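Local atomic coordinates of hypothetical protein, IPT/TIG domain protein (Bacteroides ovatus, PDB entry 4HW6), a protein that is of unknown function but, with an IPT/TIG domain joined to a six-bladed beta-propeller, probably assists nutrient binding, putatively of carbohydrate. Residues G240-T245 against S253-A258; I209-R214 against L222-A227; N275-W280 against P337-F342. All coordinates share one frame; numbering follows the deposited sequence. Where two conformers were deposited one is given.

Contact 1. Residues G240-T245 against S253-A258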
# COMPACT_ATOMS: atom_id res chain seq x y z
N GLY A 240 -8.23 -8.27 20.86
CA GLY A 240 -9.41 -7.94 20.06
C GLY A 240 -10.14 -6.67 20.45
O GLY A 240 -11.14 -6.31 19.83
N LYS A 241 -9.64 -5.96 21.46
CA LYS A 241 -10.30 -4.75 21.91
C LYS A 241 -10.14 -3.65 20.90
O LYS A 241 -9.14 -3.59 20.18
CB LYS A 241 -9.75 -4.30 23.29
CG LYS A 241 -10.16 -5.26 24.39
CD LYS A 241 -9.32 -5.18 25.67
CE LYS A 241 -9.05 -3.78 26.15
NZ LYS A 241 -8.53 -3.79 27.57
N ILE A 242 -11.14 -2.78 20.86
CA ILE A 242 -11.13 -1.60 20.02
C ILE A 242 -10.65 -0.40 20.81
O ILE A 242 -11.30 0.04 21.75
CB ILE A 242 -12.52 -1.30 19.40
CG1 ILE A 242 -13.02 -2.49 18.59
CG2 ILE A 242 -12.45 -0.06 18.52
CD1 ILE A 242 -14.51 -2.42 18.29
N TYR A 243 -9.47 0.09 20.46
CA TYR A 243 -8.87 1.23 21.13
C TYR A 243 -9.20 2.51 20.38
O TYR A 243 -9.07 2.57 19.16
CB TYR A 243 -7.35 1.06 21.30
CG TYR A 243 -6.96 -0.08 22.25
CD1 TYR A 243 -7.05 -1.43 21.86
CD2 TYR A 243 -6.47 0.20 23.54
CE1 TYR A 243 -6.68 -2.46 22.72
CE2 TYR A 243 -6.11 -0.84 24.42
CZ TYR A 243 -6.21 -2.16 23.99
OH TYR A 243 -5.86 -3.19 24.85
N TYR A 244 -9.63 3.54 21.12
CA TYR A 244 -10.05 4.78 20.50
C TYR A 244 -9.72 6.01 21.32
O TYR A 244 -9.33 5.91 22.49
CB TYR A 244 -11.54 4.75 20.16
CG TYR A 244 -12.50 4.66 21.34
CD1 TYR A 244 -12.78 3.44 21.97
CD2 TYR A 244 -13.17 5.79 21.80
CE1 TYR A 244 -13.69 3.37 23.01
CE2 TYR A 244 -14.07 5.72 22.85
CZ TYR A 244 -14.35 4.51 23.44
OH TYR A 244 -15.25 4.44 24.50
N THR A 245 -9.83 7.18 20.67
CA THR A 245 -9.75 8.46 21.34
C THR A 245 -11.02 9.26 21.08
O THR A 245 -11.75 9.00 20.11
CB THR A 245 -8.53 9.32 20.88
OG1 THR A 245 -8.71 9.73 19.51
CG2 THR A 245 -7.22 8.56 21.00
N SER A 253 -9.07 5.09 25.22
CA SER A 253 -10.15 4.30 25.74
C SER A 253 -10.22 2.99 24.97
O SER A 253 -9.61 2.86 23.88
CB SER A 253 -11.49 5.05 25.58
OG SER A 253 -11.47 6.34 26.23
N SER A 254 -11.00 2.04 25.46
CA SER A 254 -11.29 0.84 24.68
C SER A 254 -12.69 0.30 24.89
O SER A 254 -13.32 0.52 25.94
CB SER A 254 -10.31 -0.30 24.99
OG SER A 254 -10.53 -0.81 26.29
N TYR A 255 -13.13 -0.46 23.89
CA TYR A 255 -14.33 -1.25 23.93
C TYR A 255 -13.98 -2.68 23.51
O TYR A 255 -13.34 -2.90 22.47
CB TYR A 255 -15.41 -0.65 23.00
CG TYR A 255 -16.63 -1.55 22.89
CD1 TYR A 255 -17.62 -1.53 23.85
CD2 TYR A 255 -16.76 -2.44 21.84
CE1 TYR A 255 -18.72 -2.37 23.76
CE2 TYR A 255 -17.86 -3.26 21.73
CZ TYR A 255 -18.85 -3.23 22.69
OH TYR A 255 -19.94 -4.07 22.58
N ASP A 256 -14.40 -3.64 24.32
CA ASP A 256 -14.15 -5.06 24.04
C ASP A 256 -15.37 -5.70 23.40
O ASP A 256 -16.37 -5.96 24.08
CB ASP A 256 -13.83 -5.79 25.34
CG ASP A 256 -13.42 -7.23 25.11
OD1 ASP A 256 -13.61 -7.77 24.01
OD2 ASP A 256 -12.87 -7.82 26.05
N PRO A 257 -15.28 -6.03 22.10
CA PRO A 257 -16.49 -6.53 21.43
C PRO A 257 -16.95 -7.89 21.90
O PRO A 257 -18.13 -8.21 21.72
CB PRO A 257 -16.10 -6.59 19.95
CG PRO A 257 -14.65 -6.32 19.86
CD PRO A 257 -14.13 -5.89 21.19
N ALA A 258 -16.05 -8.68 22.48
CA ALA A 258 -16.43 -10.01 23.00
C ALA A 258 -17.32 -9.91 24.25
O ALA A 258 -18.21 -10.73 24.45
CB ALA A 258 -15.19 -10.84 23.31
O HOH W 1 -14.31 3.18 26.77
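Ser253 pushes its CB into the face of the Tyr244 ring, 3.8 Å from the ring centre and only 17° off the normal, so a small knob sits on a broad flat plate. The plate lies there because Tyr244 takes chi1 65°, with CG between its backbone N and carbonyl carbon; the ring folds back over the neighbouring strand, and Tyr255 N and Ile242 O meet its rim near the ring plane. Beyond the rim, Tyr244 OH is 2.8 Å from a water that donates to Ser254 O, tying the phenol to the partner backbone. With an alanine in its place, Ser253 CB would probably lose the surface it rests on, opening a gap, and the water would lose its phenol partner. On the other face of the sheet the theme repeats more loosely: Ser254 CB stands over the Tyr243 ring, 4.2 Å from its centre. Lys241 runs past Ser254, bent at chi3 (45°), and its CE comes to 3.3 Å from Ser254 OG; the lysine NZ and that hydroxyl both finish on Glu266, in a salt bridge and a hydrogen bond. Back on the Tyr244 face, Ile242 CD1 lies at the edge of the Tyr255 ring and near Pro257 CG. At the end of the pairing Pro257 CD settles against Gly240 O at 3.3 Å. Between the two faces runs a regular ladder: Ile242 pairs with Tyr255 and Tyr244 with Ser253, two N-H...O bonds each, from 2.7 Å for Ile242 N to Tyr255 O. Just beyond, Asp256 OD1 accepts from Ala258 N in an Asx turn. This is an antiparallel beta hairpin, and here it supplies two neighbouring strands of one blade of a beta-propeller.

Contact 2. Residues I209-R214 against L222-A227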
# COMPACT_ATOMS: atom_id res chain seq x y z
N ILE A 209 -19.21 4.24 17.90
CA ILE A 209 -18.58 3.11 17.23
C ILE A 209 -19.70 2.17 16.81
O ILE A 209 -20.51 1.73 17.63
CB ILE A 209 -17.54 2.38 18.09
CG1 ILE A 209 -16.55 3.37 18.69
CG2 ILE A 209 -16.84 1.32 17.24
CD1 ILE A 209 -15.46 2.71 19.54
N TYR A 210 -19.75 1.92 15.51
CA TYR A 210 -20.73 1.05 14.89
C TYR A 210 -20.05 -0.20 14.37
O TYR A 210 -18.83 -0.20 14.16
CB TYR A 210 -21.39 1.75 13.71
CG TYR A 210 -22.33 2.86 14.06
CD1 TYR A 210 -23.67 2.58 14.34
CD2 TYR A 210 -21.91 4.18 14.11
CE1 TYR A 210 -24.57 3.57 14.65
CE2 TYR A 210 -22.81 5.20 14.42
CZ TYR A 210 -24.14 4.89 14.67
OH TYR A 210 -25.10 5.86 14.99
N LEU A 211 -20.85 -1.25 14.19
CA LEU A 211 -20.37 -2.51 13.61
C LEU A 211 -21.27 -2.92 12.46
O LEU A 211 -22.50 -2.84 12.57
CB LEU A 211 -20.36 -3.59 14.70
CG LEU A 211 -19.83 -4.98 14.35
CD1 LEU A 211 -19.14 -5.60 15.56
CD2 LEU A 211 -20.96 -5.87 13.87
N PHE A 212 -20.67 -3.38 11.35
CA PHE A 212 -21.43 -4.00 10.26
C PHE A 212 -21.02 -5.47 10.22
O PHE A 212 -19.83 -5.79 10.15
CB PHE A 212 -21.14 -3.34 8.91
CG PHE A 212 -21.61 -1.91 8.82
CD1 PHE A 212 -20.82 -0.86 9.31
CD2 PHE A 212 -22.83 -1.62 8.26
CE1 PHE A 212 -21.27 0.44 9.25
CE2 PHE A 212 -23.29 -0.30 8.19
CZ PHE A 212 -22.51 0.72 8.69
N THR A 213 -22.00 -6.37 10.30
CA THR A 213 -21.68 -7.78 10.55
C THR A 213 -21.24 -8.49 9.28
O THR A 213 -21.86 -8.37 8.22
CB THR A 213 -22.87 -8.56 11.15
OG1 THR A 213 -23.94 -8.61 10.20
CG2 THR A 213 -23.37 -7.90 12.43
N ARG A 214 -20.16 -9.26 9.40
CA ARG A 214 -19.66 -10.09 8.30
C ARG A 214 -20.72 -11.10 7.82
O ARG A 214 -20.87 -11.33 6.63
CB ARG A 214 -18.40 -10.84 8.74
CG ARG A 214 -17.71 -11.66 7.66
CD ARG A 214 -16.60 -12.49 8.30
NE ARG A 214 -15.91 -13.35 7.35
CZ ARG A 214 -15.16 -14.40 7.67
NH1 ARG A 214 -14.96 -14.74 8.95
NH2 ARG A 214 -14.58 -15.12 6.72
N LEU A 222 -24.89 -2.55 13.71
CA LEU A 222 -25.12 -2.59 15.16
C LEU A 222 -24.41 -1.40 15.79
O LEU A 222 -23.40 -0.93 15.28
CB LEU A 222 -24.59 -3.89 15.78
CG LEU A 222 -25.08 -5.24 15.23
CD1 LEU A 222 -24.27 -6.37 15.85
CD2 LEU A 222 -26.57 -5.46 15.45
N SER A 223 -24.94 -0.92 16.91
CA SER A 223 -24.28 0.13 17.69
C SER A 223 -23.51 -0.51 18.85
O SER A 223 -24.10 -1.25 19.64
CB SER A 223 -25.33 1.10 18.25
OG SER A 223 -26.07 1.70 17.19
N LEU A 224 -22.22 -0.24 18.95
CA LEU A 224 -21.40 -0.85 19.96
C LEU A 224 -21.37 -0.02 21.22
O LEU A 224 -21.65 -0.52 22.29
CB LEU A 224 -19.98 -1.07 19.48
CG LEU A 224 -19.81 -2.01 18.30
CD1 LEU A 224 -18.33 -2.26 18.02
CD2 LEU A 224 -20.56 -3.32 18.56
N CYS A 225 -21.01 1.25 21.10
CA CYS A 225 -20.92 2.10 22.27
C CYS A 225 -21.02 3.56 21.93
O CYS A 225 -20.73 3.99 20.80
CB CYS A 225 -19.64 1.83 23.08
SG CYS A 225 -18.15 2.24 22.18
N ASN A 226 -21.47 4.33 22.91
CA ASN A 226 -21.52 5.78 22.80
C ASN A 226 -20.14 6.38 22.97
O ASN A 226 -19.33 5.93 23.78
CB ASN A 226 -22.42 6.38 23.89
CG ASN A 226 -23.85 5.95 23.77
OD1 ASN A 226 -24.32 5.53 22.71
ND2 ASN A 226 -24.57 6.05 24.89
N ALA A 227 -19.86 7.42 22.19
CA ALA A 227 -18.60 8.13 22.32
C ALA A 227 -18.77 9.39 21.50
O ALA A 227 -19.14 9.33 20.34
CB ALA A 227 -17.45 7.30 21.77
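With CG anti to its carbonyl carbon (chi1 -63°), Leu224 swings its two methyls over strand 209-212, while Cys225, at chi1 65°, turns SG onto Ile209. Both residues face Ile209 because the register slips by one between Ile209 and Tyr210, which makes this hairpin's second strand carry a classic beta bulge. Ile209 spans the bulge with its backbone: its O receives Leu224 N at 2.9 Å, and its N gives a longer bond of 3.3 Å to Cys225 O. Past the bulge the ladder is regular again, with Leu211 and Leu222 exchanging two bonds, the shorter being Leu222 N to Leu211 O at 2.7 Å. The bulge sets Leu224 across from Ile209 and Leu211: CD1 rests on Ile209 CG2, and CD2 packs against Leu211 CB at 3.9 Å. Farther along, Leu222 CD1 meets Thr213 CG2, the two side chains crossing at about a right angle. The pair closes a blade of the propeller, for strand 221-226 is the outermost of its four-stranded sheet, and Leu222 and Ser223 lie exposed there. Across on the Tyr210 face, Leu222 O comes to the ring's edge, 3.6 Å from Tyr210 CD1, and Ser223 OG lies obliquely beside the same ring, 3.5 Å from Tyr210 CE1.

Contact 3. Residues N275-W280 against P337-F342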
# COMPACT_ATOMS: atom_id res chain seq x y z
N ASN A 275 -7.01 15.27 16.20
CA ASN A 275 -7.23 14.00 15.56
C ASN A 275 -6.04 13.11 15.89
O ASN A 275 -4.88 13.56 15.86
CB ASN A 275 -7.29 14.17 14.03
CG ASN A 275 -8.64 14.65 13.53
OD1 ASN A 275 -9.54 14.95 14.31
ND2 ASN A 275 -8.78 14.73 12.22
N PHE A 276 -6.32 11.84 16.16
CA PHE A 276 -5.27 10.84 16.34
C PHE A 276 -5.63 9.64 15.49
O PHE A 276 -6.80 9.39 15.21
CB PHE A 276 -5.15 10.42 17.82
CG PHE A 276 -4.85 11.56 18.73
CD1 PHE A 276 -3.56 12.07 18.82
CD2 PHE A 276 -5.86 12.18 19.47
CE1 PHE A 276 -3.29 13.17 19.61
CE2 PHE A 276 -5.58 13.26 20.28
CZ PHE A 276 -4.29 13.75 20.36
N HIS A 277 -4.62 8.88 15.11
CA HIS A 277 -4.81 7.60 14.44
C HIS A 277 -3.88 6.62 15.09
O HIS A 277 -2.67 6.81 15.09
CB HIS A 277 -4.49 7.71 12.96
CG HIS A 277 -4.80 6.46 12.19
ND1 HIS A 277 -6.08 5.97 12.06
CD2 HIS A 277 -3.99 5.59 11.55
CE1 HIS A 277 -6.04 4.85 11.37
NE2 HIS A 277 -4.78 4.59 11.05
N ILE A 278 -4.46 5.55 15.62
CA ILE A 278 -3.71 4.52 16.33
C ILE A 278 -3.58 3.30 15.43
O ILE A 278 -4.55 2.89 14.80
CB ILE A 278 -4.40 4.16 17.66
CG1 ILE A 278 -4.42 5.39 18.59
CG2 ILE A 278 -3.65 3.02 18.37
CD1 ILE A 278 -5.29 5.21 19.83
N VAL A 279 -2.37 2.75 15.35
CA VAL A 279 -2.12 1.55 14.55
C VAL A 279 -1.28 0.56 15.37
O VAL A 279 -0.15 0.88 15.77
CB VAL A 279 -1.36 1.85 13.22
CG1 VAL A 279 -1.35 0.59 12.37
CG2 VAL A 279 -1.96 3.04 12.45
N TRP A 280 -1.83 -0.63 15.61
CA TRP A 280 -1.11 -1.69 16.31
C TRP A 280 0.01 -2.26 15.44
O TRP A 280 -0.17 -2.54 14.25
CB TRP A 280 -2.06 -2.81 16.78
CG TRP A 280 -2.87 -2.41 17.96
CD1 TRP A 280 -4.16 -1.99 17.96
CD2 TRP A 280 -2.38 -2.26 19.28
NE1 TRP A 280 -4.55 -1.66 19.24
CE2 TRP A 280 -3.46 -1.78 20.06
CE3 TRP A 280 -1.14 -2.49 19.89
CZ2 TRP A 280 -3.32 -1.53 21.43
CZ3 TRP A 280 -1.01 -2.21 21.23
CH2 TRP A 280 -2.10 -1.75 21.99
N PRO A 337 0.78 14.18 9.50
CA PRO A 337 0.82 12.74 9.29
C PRO A 337 -0.59 12.19 9.51
O PRO A 337 -1.24 12.51 10.50
CB PRO A 337 1.76 12.25 10.38
CG PRO A 337 1.67 13.28 11.47
CD PRO A 337 1.50 14.58 10.71
N ASN A 338 -1.07 11.40 8.56
CA ASN A 338 -2.42 10.90 8.59
C ASN A 338 -2.43 9.38 8.78
O ASN A 338 -2.09 8.95 9.89
CB ASN A 338 -3.25 11.43 7.42
CG ASN A 338 -4.05 12.67 7.83
OD1 ASN A 338 -5.23 12.56 8.15
ND2 ASN A 338 -3.38 13.84 7.91
N GLN A 339 -2.78 8.57 7.78
CA GLN A 339 -2.79 7.14 7.99
C GLN A 339 -1.39 6.56 7.83
O GLN A 339 -0.58 7.06 7.05
CB GLN A 339 -3.75 6.45 7.03
CG GLN A 339 -3.94 4.99 7.34
CD GLN A 339 -5.09 4.34 6.59
OE1 GLN A 339 -5.51 4.83 5.54
NE2 GLN A 339 -5.59 3.21 7.13
N GLY A 340 -1.09 5.55 8.64
CA GLY A 340 0.07 4.72 8.43
C GLY A 340 -0.20 3.24 8.54
O GLY A 340 -1.15 2.82 9.18
N ILE A 341 0.70 2.45 7.95
CA ILE A 341 0.60 1.00 7.98
C ILE A 341 1.97 0.37 8.14
O ILE A 341 2.98 0.93 7.75
CB ILE A 341 -0.03 0.44 6.68
CG1 ILE A 341 0.76 0.94 5.44
CG2 ILE A 341 -1.50 0.84 6.61
CD1 ILE A 341 0.37 0.21 4.17
N PHE A 342 1.98 -0.83 8.70
CA PHE A 342 3.19 -1.61 8.82
C PHE A 342 3.39 -2.52 7.62
O PHE A 342 2.47 -3.21 7.19
CB PHE A 342 3.13 -2.43 10.09
CG PHE A 342 3.25 -1.59 11.34
CD1 PHE A 342 4.49 -1.21 11.81
CD2 PHE A 342 2.13 -1.20 12.06
CE1 PHE A 342 4.63 -0.44 12.96
CE2 PHE A 342 2.26 -0.43 13.19
CZ PHE A 342 3.51 -0.07 13.67
O HOH W 2 -3.93 2.28 9.48
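Phe342 lays the CE2 corner of its ring against the end of strand 276-280, overlapping Val279 CG1 at 3.8 Å and the carbonyl of Trp280, whose O is 3.4 Å from CE2. Val279 O comes to the ring edge near its plane. Val279 and Phe342 lie alongside, running opposite ways; the second valine methyl, CG2, drops onto Gly340 O at 3.4 Å. At the other end His277 has CG anti to its backbone N (chi1 -174°), which carries the imidazole toward strand 337-342 until NE2 lies 3.8 Å from Gln339 CG. Ring and amide planes stand nearly perpendicular, at 85°. One water joins the two: it meets His277 NE2 at the ring edge, accepts from Gln339 NE2 and donates to Gly340 O at 2.8 Å. Gly340 N, by contrast, is buried with no partner in the model. Gln339 also gives its NE2 to Met144 O and takes Ile407 N on OE1, binding to strands 143-146 and 404-410. The axes of the two short strand segments come within 7.5 Å and lie 10° from parallel, too distant for backbone pairing; these are the innermost strands of successive blades, packed side by side around the axis of a beta-propeller.

Along the chain the three contacts follow in series, contact 2, then contact 1, then contact 3, and all belong to the six-bladed propeller. Contacts 1 and 2 are hairpins of neighbouring blades, their centres 11 Å apart; they touch where Tyr244 and Ile242 meet Ile209, Leu224 and Ala227, so side chains bind blade to blade. Contact 1 also reaches contact 3, about 16 Å away between centres, through Tyr243 on Trp280 and Thr245 on Phe276 and Ile278. Contacts 2 and 3 stay about 10 Å apart at their nearest atoms. Contact 2 lies at the outer edge of one blade, contact 1 within the next, and contact 3 joins the innermost strands of the two that follow, so side-chain packing links successive blades.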